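Local coordinates for alkaline phosphatase (Antarctic bacterium, PDB 2W5X), which probably hydrolyses phosphate monoesters by way of a phosphoserine intermediate, as an alkaline phosphatase that depends on zinc and magnesium, at residues N36-I41 / F249-E254; A310-K315 / Y325-P330. The protein carries 1 engineered substitution. One frame throughout, in Å; residues are numbered along the deposited sequence.

Interaction 1 (N36-I41 / F249-E254); sequences NVILLI and FFIMSE. With MG (magnesium ion), chain E.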
loop_
_atom_site.group_PDB
_atom_site.type_symbol
_atom_site.label_atom_id
_atom_site.label_comp_id
_atom_site.label_asym_id
_atom_site.label_seq_id
_atom_site.Cartn_x
_atom_site.Cartn_y
_atom_site.Cartn_z
ATOM N N ASN A 36 -25.831 -6.802 2.866
ATOM C CA ASN A 36 -25.653 -5.627 2.024
ATOM C C ASN A 36 -24.181 -5.399 1.686
ATOM O O ASN A 36 -23.297 -5.814 2.431
ATOM C CB ASN A 36 -26.208 -4.386 2.731
ATOM C CG ASN A 36 -27.575 -4.624 3.351
ATOM O OD1 ASN A 36 -28.537 -4.895 2.649
ATOM N ND2 ASN A 36 -27.662 -4.508 4.676
ATOM N N VAL A 37 -23.922 -4.721 0.571
ATOM C CA VAL A 37 -22.558 -4.375 0.201
ATOM C C VAL A 37 -22.467 -2.914 -0.207
ATOM O O VAL A 37 -23.282 -2.435 -0.988
ATOM C CB VAL A 37 -22.043 -5.244 -0.966
ATOM C CG1 VAL A 37 -20.640 -4.786 -1.397
ATOM C CG2 VAL A 37 -22.040 -6.709 -0.565
ATOM N N ILE A 38 -21.479 -2.209 0.333
ATOM C CA ILE A 38 -21.174 -0.859 -0.116
ATOM C C ILE A 38 -19.758 -0.837 -0.661
ATOM O O ILE A 38 -18.804 -1.120 0.069
ATOM C CB ILE A 38 -21.272 0.173 1.020
ATOM C CG1 ILE A 38 -22.670 0.176 1.630
ATOM C CG2 ILE A 38 -20.936 1.568 0.492
ATOM C CD1 ILE A 38 -22.763 0.967 2.922
ATOM N N LEU A 39 -19.621 -0.521 -1.948
ATOM C CA LEU A 39 -18.318 -0.461 -2.584
ATOM C C LEU A 39 -17.972 1.002 -2.836
ATOM O O LEU A 39 -18.661 1.693 -3.588
ATOM C CB LEU A 39 -18.319 -1.261 -3.889
ATOM C CG LEU A 39 -17.051 -1.229 -4.748
ATOM C CD1 LEU A 39 -15.852 -1.801 -3.991
ATOM C CD2 LEU A 39 -17.262 -1.987 -6.052
ATOM N N LEU A 40 -16.920 1.479 -2.178
ATOM C CA LEU A 40 -16.488 2.861 -2.338
ATOM C C LEU A 40 -15.226 2.905 -3.181
ATOM O O LEU A 40 -14.230 2.267 -2.850
ATOM C CB LEU A 40 -16.240 3.514 -0.980
ATOM C CG LEU A 40 -17.431 3.511 -0.021
ATOM C CD1 LEU A 40 -17.026 4.013 1.350
ATOM C CD2 LEU A 40 -18.534 4.367 -0.584
ATOM N N ILE A 41 -15.270 3.644 -4.284
ATOM C CA ILE A 41 -14.125 3.696 -5.189
ATOM C C ILE A 41 -13.513 5.091 -5.208
ATOM O O ILE A 41 -14.174 6.068 -5.568
ATOM C CB ILE A 41 -14.511 3.299 -6.621
ATOM C CG1 ILE A 41 -15.006 1.849 -6.667
ATOM C CG2 ILE A 41 -13.322 3.487 -7.561
ATOM C CD1 ILE A 41 -15.630 1.478 -8.001
ATOM N N PHE A 249 -29.248 -4.400 -0.154
ATOM C CA PHE A 249 -28.806 -3.436 -1.174
ATOM C C PHE A 249 -27.337 -3.568 -1.567
ATOM O O PHE A 249 -26.510 -4.077 -0.803
ATOM C CB PHE A 249 -29.101 -1.985 -0.744
ATOM C CG PHE A 249 -28.333 -1.538 0.484
ATOM C CD1 PHE A 249 -27.012 -1.122 0.385
ATOM C CD2 PHE A 249 -28.941 -1.524 1.732
ATOM C CE1 PHE A 249 -26.312 -0.729 1.503
ATOM C CE2 PHE A 249 -28.246 -1.124 2.858
ATOM C CZ PHE A 249 -26.927 -0.724 2.746
ATOM N N PHE A 250 -27.038 -3.116 -2.782
ATOM C CA PHE A 250 -25.673 -2.926 -3.241
ATOM C C PHE A 250 -25.517 -1.467 -3.674
ATOM O O PHE A 250 -26.331 -0.962 -4.438
ATOM C CB PHE A 250 -25.332 -3.851 -4.419
ATOM C CG PHE A 250 -24.024 -3.501 -5.093
ATOM C CD1 PHE A 250 -22.830 -4.021 -4.630
ATOM C CD2 PHE A 250 -23.989 -2.623 -6.164
ATOM C CE1 PHE A 250 -21.623 -3.674 -5.219
ATOM C CE2 PHE A 250 -22.786 -2.285 -6.763
ATOM C CZ PHE A 250 -21.603 -2.811 -6.284
ATOM N N ILE A 251 -24.473 -0.798 -3.189
ATOM C CA ILE A 251 -24.212 0.593 -3.545
ATOM C C ILE A 251 -22.763 0.748 -4.004
ATOM O O ILE A 251 -21.861 0.191 -3.390
ATOM C CB ILE A 251 -24.440 1.543 -2.327
ATOM C CG1 ILE A 251 -25.926 1.648 -1.980
ATOM C CG2 ILE A 251 -23.877 2.935 -2.605
ATOM C CD1 ILE A 251 -26.196 2.381 -0.670
ATOM N N MET A 252 -22.538 1.488 -5.083
ATOM C CA MET A 252 -21.185 1.919 -5.425
ATOM C C MET A 252 -21.145 3.441 -5.362
ATOM O O MET A 252 -21.917 4.102 -6.055
ATOM C CB MET A 252 -20.785 1.441 -6.825
ATOM C CG MET A 252 -19.292 1.624 -7.144
ATOM S SD MET A 252 -18.809 3.347 -7.442
ATOM C CE MET A 252 -19.533 3.638 -9.052
ATOM N N SER A 253 -20.272 3.995 -4.516
ATOM C CA SER A 253 -20.099 5.448 -4.433
ATOM C C SER A 253 -18.672 5.786 -4.794
ATOM O O SER A 253 -17.731 5.154 -4.310
ATOM C CB SER A 253 -20.413 5.994 -3.035
ATOM O OG SER A 253 -21.783 5.838 -2.735
ATOM N N GLU A 254 -18.512 6.786 -5.646
ATOM C CA GLU A 254 -17.201 7.087 -6.177
ATOM C C GLU A 254 -16.730 8.474 -5.798
ATOM O O GLU A 254 -17.434 9.469 -6.027
ATOM C CB GLU A 254 -17.186 6.971 -7.701
ATOM C CG GLU A 254 -15.770 7.031 -8.221
ATOM C CD GLU A 254 -15.657 7.443 -9.669
ATOM O OE1 GLU A 254 -16.655 7.849 -10.300
ATOM O OE2 GLU A 254 -14.535 7.368 -10.173
HETATM MG MG MG E . -13.941 7.478 -12.194
HETATM O O HOH W 1 -15.909 8.321 -12.834
HETATM O O HOH W 2 -13.300 7.585 -14.380
HETATM O O HOH W 3 -13.221 9.657 -12.016
#

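Interaction 2 (A310-K315 / Y325-P330); sequences AAKKNK and YTEIGP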
loop_
_atom_site.group_PDB
_atom_site.type_symbol
_atom_site.label_atom_id
_atom_site.label_comp_id
_atom_site.label_asym_id
_atom_site.label_seq_id
_atom_site.Cartn_x
_atom_site.Cartn_y
_atom_site.Cartn_z
ATOM N N ALA A 310 6.754 13.974 -0.657
ATOM C CA ALA A 310 8.171 14.305 -0.556
ATOM C C ALA A 310 8.442 15.382 0.497
ATOM O O ALA A 310 7.530 16.069 0.956
ATOM C CB ALA A 310 8.716 14.740 -1.924
ATOM N N ALA A 311 9.706 15.523 0.869
ATOM C CA ALA A 311 10.107 16.563 1.804
ATOM C C ALA A 311 9.970 17.930 1.158
ATOM O O ALA A 311 10.177 18.078 -0.038
ATOM C CB ALA A 311 11.547 16.342 2.251
ATOM N N LYS A 312 9.629 18.928 1.962
ATOM C CA LYS A 312 9.572 20.307 1.503
ATOM C C LYS A 312 10.919 20.727 0.916
ATOM O O LYS A 312 11.961 20.438 1.488
ATOM C CB LYS A 312 9.179 21.206 2.678
ATOM C CG LYS A 312 9.431 22.693 2.491
ATOM C CD LYS A 312 8.894 23.458 3.698
ATOM C CE LYS A 312 9.163 24.949 3.611
ATOM N NZ LYS A 312 10.502 25.307 4.151
ATOM N N LYS A 313 10.892 21.396 -0.234
ATOM C CA LYS A 313 12.114 21.857 -0.880
ATOM C C LYS A 313 12.410 23.309 -0.534
ATOM O O LYS A 313 11.553 24.178 -0.671
ATOM C CB LYS A 313 12.017 21.694 -2.399
ATOM C CG LYS A 313 12.514 20.354 -2.893
ATOM C CD LYS A 313 11.925 19.223 -2.071
ATOM C CE LYS A 313 13.005 18.243 -1.651
ATOM N NZ LYS A 313 12.480 17.138 -0.812
ATOM N N ASN A 314 13.629 23.562 -0.072
ATOM C CA ASN A 314 14.056 24.920 0.238
ATOM C C ASN A 314 15.127 25.402 -0.717
ATOM O O ASN A 314 15.808 24.605 -1.362
ATOM C CB ASN A 314 14.566 25.024 1.673
ATOM C CG ASN A 314 13.448 25.178 2.671
ATOM O OD1 ASN A 314 12.319 25.504 2.303
ATOM N ND2 ASN A 314 13.750 24.941 3.942
ATOM N N LYS A 315 15.277 26.715 -0.795
ATOM C CA LYS A 315 16.269 27.300 -1.670
ATOM C C LYS A 315 17.326 28.038 -0.852
ATOM O O LYS A 315 17.005 28.883 -0.020
ATOM C CB LYS A 315 15.598 28.242 -2.667
ATOM C CG LYS A 315 15.963 27.968 -4.109
ATOM C CD LYS A 315 15.008 28.666 -5.066
ATOM C CE LYS A 315 15.302 28.290 -6.509
ATOM N NZ LYS A 315 15.130 26.830 -6.749
ATOM N N TYR A 325 13.165 17.837 5.913
ATOM C CA TYR A 325 12.400 16.644 6.282
ATOM C C TYR A 325 11.344 16.877 7.352
ATOM O O TYR A 325 10.568 15.973 7.663
ATOM C CB TYR A 325 13.338 15.520 6.730
ATOM C CG TYR A 325 13.880 14.683 5.594
ATOM C CD1 TYR A 325 14.079 15.231 4.333
ATOM C CD2 TYR A 325 14.211 13.352 5.788
ATOM C CE1 TYR A 325 14.581 14.472 3.296
ATOM C CE2 TYR A 325 14.718 12.585 4.757
ATOM C CZ TYR A 325 14.898 13.149 3.515
ATOM O OH TYR A 325 15.392 12.381 2.488
ATOM N N THR A 326 11.302 18.076 7.920
ATOM C CA THR A 326 10.319 18.352 8.967
ATOM C C THR A 326 8.912 18.533 8.389
ATOM O O THR A 326 7.920 18.244 9.059
ATOM C CB THR A 326 10.713 19.564 9.830
ATOM O OG1 THR A 326 10.663 20.754 9.038
ATOM C CG2 THR A 326 12.136 19.391 10.385
ATOM N N GLU A 327 8.835 18.998 7.142
ATOM C CA GLU A 327 7.556 19.245 6.474
ATOM C C GLU A 327 7.438 18.550 5.120
ATOM O O GLU A 327 8.437 18.265 4.462
ATOM C CB GLU A 327 7.337 20.742 6.263
ATOM C CG GLU A 327 7.214 21.546 7.534
ATOM C CD GLU A 327 6.980 23.014 7.252
ATOM O OE1 GLU A 327 7.523 23.856 7.997
ATOM O OE2 GLU A 327 6.261 23.323 6.275
ATOM N N ILE A 328 6.198 18.309 4.706
ATOM C CA ILE A 328 5.905 17.658 3.434
ATOM C C ILE A 328 5.611 18.666 2.315
ATOM O O ILE A 328 4.877 19.631 2.512
ATOM C CB ILE A 328 4.702 16.712 3.594
ATOM C CG1 ILE A 328 5.057 15.541 4.512
ATOM C CG2 ILE A 328 4.191 16.231 2.247
ATOM C CD1 ILE A 328 3.824 14.792 5.026
ATOM N N GLY A 329 6.208 18.441 1.148
ATOM C CA GLY A 329 5.876 19.181 -0.060
ATOM C C GLY A 329 5.463 18.216 -1.168
ATOM O O GLY A 329 6.313 17.663 -1.865
ATOM N N PRO A 330 4.149 17.988 -1.326
ATOM C CA PRO A 330 3.680 16.989 -2.298
ATOM C C PRO A 330 4.228 17.236 -3.694
ATOM O O PRO A 330 4.273 18.378 -4.147
ATOM C CB PRO A 330 2.155 17.165 -2.284
ATOM C CG PRO A 330 1.859 17.701 -0.918
ATOM C CD PRO A 330 3.034 18.615 -0.596
HETATM O O HOH W 4 8.690 18.841 -2.228
#

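Interaction 1 (N36-I41 / F249-E254)
Asn36 and Phe249 open this pair of parallel strands with a doubly fixed contact. OD1 of Asn36 accepts the backbone N-H of Phe249 at 2.9 Å, with the donor tilted 17° from the carbonyl plane. The amide lies almost flat on the Phe249 ring (planes 6° apart), with Asn36 CB 3.7 Å from the ring centroid. ND2 goes to Thr294 OG1, on the strand flanking 36-41 on its other side. Phe249 holds CG between its backbone N and carbonyl carbon (chi1 65°), which swings the ring over Asn36 and brings Ile38 CG1 to its edge, 3.8 Å from CE1. An alanine in place of Phe249 would strip the amide of its stacking surface and probably leave a gap between Asn36, Ile38 and Leu242 of helix 230-242. Backbone hydrogen bonds then alternate from Val37 N to Ile41 N, as in the central parallel strands of an alpha/beta sheet. On the face of Ile38 and Leu40 the fit is closest at Leu40 CD2, 3.5 Å from Ser253 CB; Ser253 OG itself pairs with Thr235 OG1. On the other face Ile41 CD1 meets Met252 SD at 3.7 Å, beside Phe141. This close side-chain packing gives way at the C-terminal end to the metal and its waters. The Glu254 side chain runs out extended, CG anti to the backbone N, passing Ile41 O. Its OE2 binds magnesium at 2.1 Å, while OE1 accepts water 1 at 2.7 Å and also bonds Ser256 OG. Three waters, Asp43 and Thr137 complete six ligands. With one oxygen on the metal and the other gripping a metal-bound water, the carboxylate is probably restrained in its rotation, which ties the end of strand 249-255 to the magnesium site.

Interaction 2 (A310-K315 / Y325-P330)
Ala310 begins the contact through its carbonyl, which accepts the N-H of Gly329 at 2.7 Å and also lies close to CA and CG2 of Ile328. Its methyl faces Gly329 O, and packs further on Thr334 of the second subunit. Ala311 comes next, its CB 3.5 Å from CD1 of Tyr325; that ring is committed elsewhere too, since its OH bonds the backbone N of His337 of the second subunit, a zinc-binding residue, and the two rings meet at about 50°. Water 4 donates to Ala311 O and Gly329 O, tying the two carbonyls together. Ala311 and Ile328 form a non-hydrogen-bonded antiparallel pair, framed by the Ala310-Gly329 bond before it and by Lys312 N to Glu327 O (2.8 Å) after it. The pair sits at the foot of a two-stranded beta hairpin, 311-316 with 320-324, whose returning chain turns a corner at 325-327 and crosses back against the first strand. At Lys312 the donor stands above the Glu327 carbonyl plane, 36° out of it. Gly329, without a side chain, lets its backbone come within 4.2 Å of Lys312, CA to CA. The Lys312 chain, CG anti to its backbone N (chi1 164°), runs alongside that of Glu327, with CD 3.7 Å from OE2. The charged ends stay apart, NZ and OE1 being separated by 5.1 Å, so any attraction between them is probably modest. From Lys312 on, the strand also pairs with 320-324: the backbone of Lys312 bonds that of Asp324, and that of Asn314 bonds Tyr322. Lys313 curls back along its own strand: NZ donates to Ala311 O at 2.6 Å from above the carbonyl plane, with a weak second bond to Ser323 OG.

Interaction 1 lies deep in the chain, joining two neighbouring parallel strands in the middle of the large mixed sheet, whereas interaction 2 closes the foot of a projecting hairpin. Their centres are 37 Å apart and their nearest atoms about 20 Å, so they do not touch. In sequence they come in series: strand 36-42, strand 249-255, then the 311-316 hairpin and the loop after it, with strand 294-299, which flanks 36-42 in the sheet, in between. They share no sheet. The first contact supplies a magnesium ligand within its own subunit; the second places Tyr325 against His337 of the second subunit, near that subunit's zinc site.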